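Local coordinates for AbiEi antitoxin C-terminal domain-containing protein (Mycobacterium tuberculosis, PDB 1ZEL), which is of unknown function but probably binds DNA, with a winged-helix region and a part related to the AbiEi antitoxin C-terminal domain, at residues A10-P15 with A74-G79; R221-S224 with A230-R233; S235-S240 with T262-A267. All blocks are in the same frame, centred on the assembly; numbering follows the deposited sequence. Where two conformers were deposited one is given.

Contact 1: residues A10-P15 with A74-G79; sequences ADRRIP and AFIPPG
Arg-12 lies in an irregular backbone run that passes Ile-76 and Pro-77 just where the chain leaves strand 72-75, so no strand pairing joins the two segments and the side chain of Arg-12 reaches across. The guanidinium of Arg-12 is the centre of the contact. Its CG stands beside the backbone N (chi1 -62°) and the chain bends at chi3 (-75°), which turns the flat head toward the carbonyls of residues 76-77. There NH2 lies 3.0 Å from Ile-76 O and 2.9 Å from Pro-77 O, the latter near the guanidinium plane. Ile-76 CB lies over one face, toward its rim, and its CG2 comes within 3.7 Å of Arg-12 NH2, while a water sits over the opposite face, likewise toward the rim. That water bridges the backbones, donating to Ala-10 O at 2.6 Å and accepting from Gly-79 N at 2.8 Å. Arg-12 NH1 is held by Gly-9 O and Glu-80 O, and Trp-63 adds a cation-pi interaction. Strands 33-34, 64-66 and 72-75, with helices 19-28, 35-44 and 51-61, are consistent with the winged-helix fold, and this contact ties the N-terminal loop to the exit of the central strand of its sheet. With the guanidinium set among backbone carbonyls and an aromatic ring, the buried charge is probably stabilised by the carbonyl dipoles and the ring of Trp-63.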
loop_
_atom_site.group_PDB
_atom_site.type_symbol
_atom_site.label_atom_id
_atom_site.label_comp_id
_atom_site.label_asym_id
_atom_site.label_seq_id
_atom_site.Cartn_x
_atom_site.Cartn_y
_atom_site.Cartn_z
ATOM N N ALA A 10 0.164 19.916 -21.950
ATOM C CA ALA A 10 -1.282 19.708 -22.093
ATOM C C ALA A 10 -1.745 19.805 -23.546
ATOM O O ALA A 10 -2.686 19.155 -23.950
ATOM C CB ALA A 10 -2.062 20.724 -21.222
ATOM N N ASP A 11 -1.092 20.647 -24.333
ATOM C CA ASP A 11 -1.546 20.900 -25.674
ATOM C C ASP A 11 -0.826 19.955 -26.624
ATOM O O ASP A 11 0.309 20.229 -27.035
ATOM C CB ASP A 11 -1.284 22.371 -26.019
ATOM C CG ASP A 11 -1.914 22.791 -27.361
ATOM O OD1 ASP A 11 -2.949 22.193 -27.773
ATOM O OD2 ASP A 11 -1.358 23.718 -27.985
ATOM N N ARG A 12 -1.465 18.827 -26.944
ATOM C CA ARG A 12 -0.857 17.778 -27.787
ATOM C C ARG A 12 -1.491 17.691 -29.161
ATOM O O ARG A 12 -2.701 17.774 -29.301
ATOM C CB ARG A 12 -0.984 16.406 -27.125
ATOM C CG ARG A 12 -0.290 16.306 -25.817
ATOM C CD ARG A 12 -0.424 14.953 -25.169
ATOM N NE ARG A 12 -1.738 14.692 -24.572
ATOM C CZ ARG A 12 -2.141 15.170 -23.403
ATOM N NH1 ARG A 12 -1.355 15.967 -22.690
ATOM N NH2 ARG A 12 -3.321 14.827 -22.925
ATOM N N ARG A 13 -0.655 17.514 -30.178
ATOM C CA ARG A 13 -1.138 17.338 -31.533
ATOM C C ARG A 13 -1.724 15.947 -31.641
ATOM O O ARG A 13 -1.301 15.029 -30.939
ATOM C CB ARG A 13 0.017 17.476 -32.519
ATOM C CG ARG A 13 0.544 18.921 -32.640
ATOM N N ILE A 14 -2.679 15.788 -32.545
ATOM C CA ILE A 14 -3.239 14.482 -32.814
ATOM C C ILE A 14 -3.088 14.236 -34.307
ATOM O O ILE A 14 -3.831 14.815 -35.117
ATOM C CB ILE A 14 -4.718 14.433 -32.429
ATOM C CG1 ILE A 14 -4.865 14.730 -30.937
ATOM C CG2 ILE A 14 -5.336 13.056 -32.813
ATOM C CD1 ILE A 14 -6.301 14.914 -30.452
ATOM N N PRO A 15 -2.107 13.405 -34.691
ATOM C CA PRO A 15 -2.011 13.125 -36.127
ATOM C C PRO A 15 -3.285 12.444 -36.593
ATOM O O PRO A 15 -3.890 11.675 -35.838
ATOM C CB PRO A 15 -0.847 12.144 -36.230
ATOM C CG PRO A 15 -0.148 12.202 -34.929
ATOM C CD PRO A 15 -1.103 12.680 -33.902
ATOM N N ALA A 74 -0.246 4.430 -19.607
ATOM C CA ALA A 74 -1.290 5.336 -19.175
ATOM C C ALA A 74 -1.655 6.280 -20.322
ATOM O O ALA A 74 -0.773 6.836 -20.994
ATOM C CB ALA A 74 -0.824 6.157 -17.936
ATOM N N PHE A 75 -2.956 6.447 -20.545
ATOM C CA PHE A 75 -3.465 7.442 -21.488
ATOM C C PHE A 75 -3.626 8.760 -20.734
ATOM O O PHE A 75 -4.260 8.799 -19.698
ATOM C CB PHE A 75 -4.816 6.978 -22.053
ATOM C CG PHE A 75 -5.484 7.975 -22.977
ATOM C CD1 PHE A 75 -4.881 8.347 -24.182
ATOM C CD2 PHE A 75 -6.695 8.565 -22.622
ATOM C CE1 PHE A 75 -5.482 9.261 -25.021
ATOM C CE2 PHE A 75 -7.318 9.467 -23.460
ATOM C CZ PHE A 75 -6.702 9.814 -24.682
ATOM N N ILE A 76 -3.038 9.831 -21.258
ATOM C CA ILE A 76 -3.219 11.135 -20.664
ATOM C C ILE A 76 -4.340 11.784 -21.484
ATOM O O ILE A 76 -4.184 11.995 -22.686
ATOM C CB ILE A 76 -1.921 11.994 -20.720
ATOM C CG1 ILE A 76 -0.652 11.158 -20.427
ATOM C CG2 ILE A 76 -2.046 13.252 -19.816
ATOM C CD1 ILE A 76 -0.630 10.429 -19.056
ATOM N N PRO A 77 -5.486 12.065 -20.838
ATOM C CA PRO A 77 -6.666 12.492 -21.543
ATOM C C PRO A 77 -6.562 13.900 -22.103
ATOM O O PRO A 77 -5.842 14.729 -21.547
ATOM C CB PRO A 77 -7.771 12.390 -20.489
ATOM C CG PRO A 77 -7.080 12.354 -19.181
ATOM C CD PRO A 77 -5.696 11.922 -19.389
ATOM N N PRO A 78 -7.324 14.187 -23.172
ATOM C CA PRO A 78 -7.300 15.532 -23.732
ATOM C C PRO A 78 -7.569 16.580 -22.657
ATOM O O PRO A 78 -8.425 16.381 -21.798
ATOM C CB PRO A 78 -8.444 15.507 -24.734
ATOM C CG PRO A 78 -8.474 14.060 -25.173
ATOM C CD PRO A 78 -8.247 13.309 -23.911
ATOM N N GLY A 79 -6.841 17.685 -22.731
ATOM C CA GLY A 79 -7.017 18.798 -21.815
ATOM C C GLY A 79 -6.280 18.667 -20.491
ATOM O O GLY A 79 -6.379 19.542 -19.641
HETATM O O HOH W 1 -4.641 17.575 -24.531
#

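Contact 2: residues R221-S224 with A230-R233; sequences RLLS and AWQR
Leu-223, at the end of helix 216-223, packs on Trp-231 of helix 228-240; these are two consecutive helices joined by a short loop, in the AbiEi antitoxin C-terminal family region. The backbones come nearest at this same pair, whose CA atoms are 6.5 Å apart. The principal interaction is CH-pi. Leu-223 CB lies over one face of the indole, 3.7 Å from the centroid of the six-membered ring of Trp-231 and 23° off its normal. Since the indole plane stands roughly across the CA-CB direction of Trp-231 (chi2 80°), the ring presents its broad side to the neighbouring helix end, although the CB itself is not aimed there.

Apolar contacts extend this overlap. The branched end of Leu-223 divides: CD1 lies over the same face as CB, 4.0 Å from Trp-231 CE3, whereas CD2 turns to Ala-230, meeting its CB at 4.0 Å. Leu-250 touches both Leu-223 and Trp-231, and Val-188 of helix 183-192 also packs on Leu-223, so the pair belongs to a buried apolar cluster between helices.

Polar groups collect where the first helix ends. Ser-224 is the first residue to leave helical geometry, and its N makes a weak hydrogen bond to Arg-221 O at 3.4 Å. Leu-222 O accepts hydrogen bonds from Trp-149 NE1 and Arg-226 NH1.

The Trp-231 side chain also has a bound formic acid molecule close by, probably from the crystallisation liquor. On the indole, the pyrrole nitrogen NE1 of Trp-231 lies 3.1 Å from Leu-223 O.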
loop_
_atom_site.group_PDB
_atom_site.type_symbol
_atom_site.label_atom_id
_atom_site.label_comp_id
_atom_site.label_asym_id
_atom_site.label_seq_id
_atom_site.Cartn_x
_atom_site.Cartn_y
_atom_site.Cartn_z
ATOM N N ARG A 221 -5.008 -13.839 15.624
ATOM C CA ARG A 221 -4.924 -14.805 14.526
ATOM C C ARG A 221 -3.834 -14.355 13.544
ATOM O O ARG A 221 -3.120 -15.171 12.979
ATOM C CB ARG A 221 -6.271 -14.966 13.835
ATOM C CG ARG A 221 -7.323 -15.665 14.713
ATOM C CD ARG A 221 -8.615 -15.827 13.931
ATOM N NE ARG A 221 -8.409 -16.606 12.709
ATOM C CZ ARG A 221 -9.052 -16.392 11.563
ATOM N NH1 ARG A 221 -9.946 -15.414 11.475
ATOM N NH2 ARG A 221 -8.787 -17.146 10.502
ATOM N N LEU A 222 -3.698 -13.050 13.379
ATOM C CA LEU A 222 -2.630 -12.483 12.537
ATOM C C LEU A 222 -1.228 -12.572 13.163
ATOM O O LEU A 222 -0.241 -12.588 12.441
ATOM C CB LEU A 222 -2.956 -11.051 12.163
ATOM C CG LEU A 222 -4.092 -10.900 11.132
ATOM C CD1 LEU A 222 -4.589 -9.505 11.109
ATOM C CD2 LEU A 222 -3.609 -11.250 9.753
ATOM N N LEU A 223 -1.150 -12.616 14.493
ATOM C CA LEU A 223 0.125 -12.848 15.195
ATOM C C LEU A 223 0.510 -14.316 15.262
ATOM O O LEU A 223 1.674 -14.654 15.504
ATOM C CB LEU A 223 0.054 -12.284 16.620
ATOM C CG LEU A 223 0.147 -10.784 16.721
ATOM C CD1 LEU A 223 -0.484 -10.354 18.037
ATOM C CD2 LEU A 223 1.616 -10.328 16.576
ATOM N N SER A 224 -0.455 -15.206 15.054
ATOM C CA SER A 224 -0.172 -16.630 15.159
ATOM C C SER A 224 0.919 -17.058 14.187
ATOM O O SER A 224 0.724 -17.038 12.977
ATOM C CB SER A 224 -1.445 -17.463 14.970
ATOM O OG SER A 224 -1.123 -18.849 15.043
ATOM N N ALA A 230 7.141 -10.082 18.075
ATOM C CA ALA A 230 5.994 -9.425 17.419
ATOM C C ALA A 230 4.830 -9.276 18.375
ATOM O O ALA A 230 4.196 -8.225 18.418
ATOM C CB ALA A 230 5.564 -10.200 16.167
ATOM N N TRP A 231 4.575 -10.335 19.159
ATOM C CA TRP A 231 3.534 -10.336 20.165
ATOM C C TRP A 231 3.817 -9.285 21.224
ATOM O O TRP A 231 2.925 -8.517 21.607
ATOM C CB TRP A 231 3.459 -11.715 20.833
ATOM C CG TRP A 231 2.850 -12.773 19.983
ATOM C CD1 TRP A 231 3.457 -13.475 18.984
ATOM C CD2 TRP A 231 1.507 -13.281 20.090
ATOM N NE1 TRP A 231 2.567 -14.400 18.454
ATOM C CE2 TRP A 231 1.367 -14.297 19.116
ATOM C CE3 TRP A 231 0.415 -12.976 20.923
ATOM C CZ2 TRP A 231 0.166 -15.015 18.945
ATOM C CZ3 TRP A 231 -0.784 -13.674 20.750
ATOM C CH2 TRP A 231 -0.902 -14.675 19.754
ATOM N N GLN A 232 5.067 -9.237 21.683
ATOM C CA GLN A 232 5.488 -8.222 22.671
ATOM C C GLN A 232 5.254 -6.818 22.147
ATOM O O GLN A 232 4.632 -5.982 22.827
ATOM C CB GLN A 232 6.960 -8.414 23.063
ATOM C CG GLN A 232 7.212 -9.718 23.818
ATOM C CD GLN A 232 8.678 -10.074 23.852
ATOM O OE1 GLN A 232 9.145 -10.832 23.017
ATOM N NE2 GLN A 232 9.416 -9.516 24.806
ATOM N N ARG A 233 5.756 -6.554 20.945
ATOM C CA ARG A 233 5.581 -5.244 20.337
ATOM C C ARG A 233 4.134 -4.876 20.045
ATOM O O ARG A 233 3.717 -3.727 20.292
ATOM C CB ARG A 233 6.483 -5.085 19.115
ATOM C CG ARG A 233 7.946 -5.164 19.505
ATOM C CD ARG A 233 8.849 -4.620 18.444
ATOM N NE ARG A 233 8.977 -5.552 17.348
ATOM C CZ ARG A 233 10.018 -6.351 17.146
ATOM N NH1 ARG A 233 11.045 -6.362 17.986
ATOM N NH2 ARG A 233 10.019 -7.147 16.086
#

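Contact 3: residues S235-S240 with T262-A267; sequences SYLLDS and TRFTTA
Tyr-236 O is gripped by two groups of Ser-240, the backbone N at 2.8 Å in the ordinary helical bond and the hydroxyl OG at 2.8 Å as an additional donor. They reach the oxygen from opposite faces of its carbonyl plane, OG standing 36° out of it. The same hydroxyl lies over one face of the Tyr-236 ring, offset toward its rim. At the other end of that side chain the phenol OH is hydrogen-bonded to Asp-285 OD2.

The arrangement is a helix laid against a sheet. Helix 228-240 packs on strand 262-264, an edge strand, within this chain, of a mixed three-stranded sheet; that strand runs parallel to strand 283-285, whose Leu-283 touches both Tyr-236 and Phe-264.

Across the contact, Phe-264 fills the angle between Tyr-236 and Leu-237. Its CG lies anti to the backbone N (chi1 -155°), which sends the ring from the strand in toward the helix. Phe-264 CD1 approaches Tyr-236 CD2 to 3.7 Å, the two side chains crossing at a slant. Leu-237 meets the same ring differently: its CG is at the edge, near the ring plane, 3.8 Å from Phe-264 CE1, and its CD2 also touches CE1 and CZ. Just past the strand Thr-265 forms an ST turn, in which Ala-267 N donates to Thr-265 OG1 at 3.2 Å with an N-H...O angle of 148°.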
loop_
_atom_site.group_PDB
_atom_site.type_symbol
_atom_site.label_atom_id
_atom_site.label_comp_id
_atom_site.label_asym_id
_atom_site.label_seq_id
_atom_site.Cartn_x
_atom_site.Cartn_y
_atom_site.Cartn_z
ATOM N N SER A 235 1.486 -6.001 21.600
ATOM C CA SER A 235 0.822 -5.800 22.877
ATOM C C SER A 235 1.184 -4.454 23.482
ATOM O O SER A 235 0.320 -3.765 24.050
ATOM C CB SER A 235 1.122 -6.941 23.845
ATOM O OG SER A 235 0.737 -8.163 23.262
ATOM N N TYR A 236 2.455 -4.073 23.349
ATOM C CA TYR A 236 2.915 -2.750 23.757
ATOM C C TYR A 236 2.253 -1.603 22.965
ATOM O O TYR A 236 2.004 -0.524 23.512
ATOM C CB TYR A 236 4.431 -2.664 23.575
ATOM C CG TYR A 236 5.008 -1.349 24.019
ATOM C CD1 TYR A 236 5.034 -1.002 25.365
ATOM C CD2 TYR A 236 5.546 -0.453 23.096
ATOM C CE1 TYR A 236 5.574 0.207 25.794
ATOM C CE2 TYR A 236 6.083 0.766 23.519
ATOM C CZ TYR A 236 6.090 1.088 24.862
ATOM O OH TYR A 236 6.632 2.286 25.276
ATOM N N LEU A 237 1.994 -1.823 21.677
ATOM C CA LEU A 237 1.210 -0.846 20.885
ATOM C C LEU A 237 -0.214 -0.679 21.441
ATOM O O LEU A 237 -0.720 0.449 21.564
ATOM C CB LEU A 237 1.211 -1.217 19.375
ATOM C CG LEU A 237 2.566 -1.009 18.642
ATOM C CD1 LEU A 237 2.488 -1.547 17.210
ATOM C CD2 LEU A 237 3.033 0.461 18.621
ATOM N N LEU A 238 -0.850 -1.777 21.845
ATOM C CA LEU A 238 -2.159 -1.650 22.493
ATOM C C LEU A 238 -2.065 -0.780 23.732
ATOM O O LEU A 238 -2.910 0.085 23.939
ATOM C CB LEU A 238 -2.774 -3.004 22.841
ATOM C CG LEU A 238 -3.195 -3.913 21.676
ATOM C CD1 LEU A 238 -4.011 -5.102 22.156
ATOM C CD2 LEU A 238 -3.966 -3.151 20.633
ATOM N N ASP A 239 -1.033 -1.037 24.543
ATOM C CA ASP A 239 -0.773 -0.307 25.781
ATOM C C ASP A 239 -0.587 1.172 25.463
ATOM O O ASP A 239 -1.240 2.034 26.049
ATOM C CB ASP A 239 0.486 -0.903 26.450
ATOM C CG ASP A 239 0.650 -0.472 27.908
ATOM O OD1 ASP A 239 0.943 0.701 28.130
ATOM O OD2 ASP A 239 0.476 -1.318 28.818
ATOM N N SER A 240 0.294 1.445 24.503
ATOM C CA SER A 240 0.580 2.795 24.032
ATOM C C SER A 240 -0.640 3.531 23.453
ATOM O O SER A 240 -0.713 4.766 23.532
ATOM C CB SER A 240 1.708 2.736 22.993
ATOM O OG SER A 240 2.865 2.141 23.588
ATOM N N THR A 262 12.935 -7.763 24.255
ATOM C CA THR A 262 12.964 -7.311 22.870
ATOM C C THR A 262 13.087 -5.801 22.790
ATOM O O THR A 262 12.670 -5.099 23.716
ATOM C CB THR A 262 11.698 -7.778 22.086
ATOM O OG1 THR A 262 11.956 -7.676 20.679
ATOM C CG2 THR A 262 10.495 -6.906 22.447
ATOM N N ARG A 263 13.688 -5.307 21.704
ATOM C CA ARG A 263 13.762 -3.869 21.461
ATOM C C ARG A 263 12.699 -3.470 20.452
ATOM O O ARG A 263 12.427 -4.204 19.505
ATOM C CB ARG A 263 15.148 -3.471 20.947
ATOM C CG ARG A 263 16.239 -3.429 22.002
ATOM C CD ARG A 263 17.582 -3.021 21.371
ATOM N NE ARG A 263 18.695 -3.017 22.324
ATOM C CZ ARG A 263 19.711 -3.884 22.316
ATOM N NH1 ARG A 263 19.777 -4.850 21.404
ATOM N NH2 ARG A 263 20.679 -3.777 23.220
ATOM N N PHE A 264 12.095 -2.311 20.673
ATOM C CA PHE A 264 11.158 -1.731 19.740
ATOM C C PHE A 264 11.949 -0.625 19.101
ATOM O O PHE A 264 12.161 0.409 19.709
ATOM C CB PHE A 264 9.911 -1.164 20.442
ATOM C CG PHE A 264 8.694 -1.113 19.543
ATOM C CD1 PHE A 264 7.440 -1.418 20.024
ATOM C CD2 PHE A 264 8.824 -0.784 18.191
ATOM C CE1 PHE A 264 6.322 -1.395 19.176
ATOM C CE2 PHE A 264 7.716 -0.764 17.344
ATOM C CZ PHE A 264 6.472 -1.081 17.839
ATOM N N THR A 265 12.434 -0.873 17.892
ATOM C CA THR A 265 13.376 0.023 17.240
ATOM C C THR A 265 13.332 -0.222 15.728
ATOM O O THR A 265 13.039 -1.331 15.293
ATOM C CB THR A 265 14.834 -0.184 17.761
ATOM O OG1 THR A 265 15.679 0.853 17.239
ATOM C CG2 THR A 265 15.407 -1.555 17.333
ATOM N N THR A 266 13.635 0.806 14.935
ATOM C CA THR A 266 13.779 0.611 13.485
ATOM C C THR A 266 15.236 0.335 13.109
ATOM O O THR A 266 15.540 -0.113 11.984
ATOM C CB THR A 266 13.247 1.806 12.678
ATOM O OG1 THR A 266 13.785 3.018 13.209
ATOM C CG2 THR A 266 11.739 1.867 12.763
ATOM N N ALA A 267 16.124 0.607 14.067
ATOM C CA ALA A 267 17.557 0.386 13.949
ATOM C C ALA A 267 18.147 0.754 15.305
ATOM O O ALA A 267 18.189 1.931 15.673
ATOM C CB ALA A 267 18.177 1.259 12.819
#

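Overall arrangement
Contacts 2 and 3 share helix 228-240: its earlier turns meet the end of helix 216-223 and its later turns meet strand 262-264. Their centres are 12 Å apart, and they touch through Arg-233 NH1, which lies 3.0 Å from Arg-263 O in a probable hydrogen bond. Contact 1 belongs to another part of the elongated chain, on the opposite side of its centre, with its centre 50 Å from that of either other contact and its nearest atoms about 33 Å away. The sodium ion, bound by Arg-167, Asp-209 and Asp-213, is about 13 Å from the Leu-237 side chain, and contact 3 is not part of the metal site.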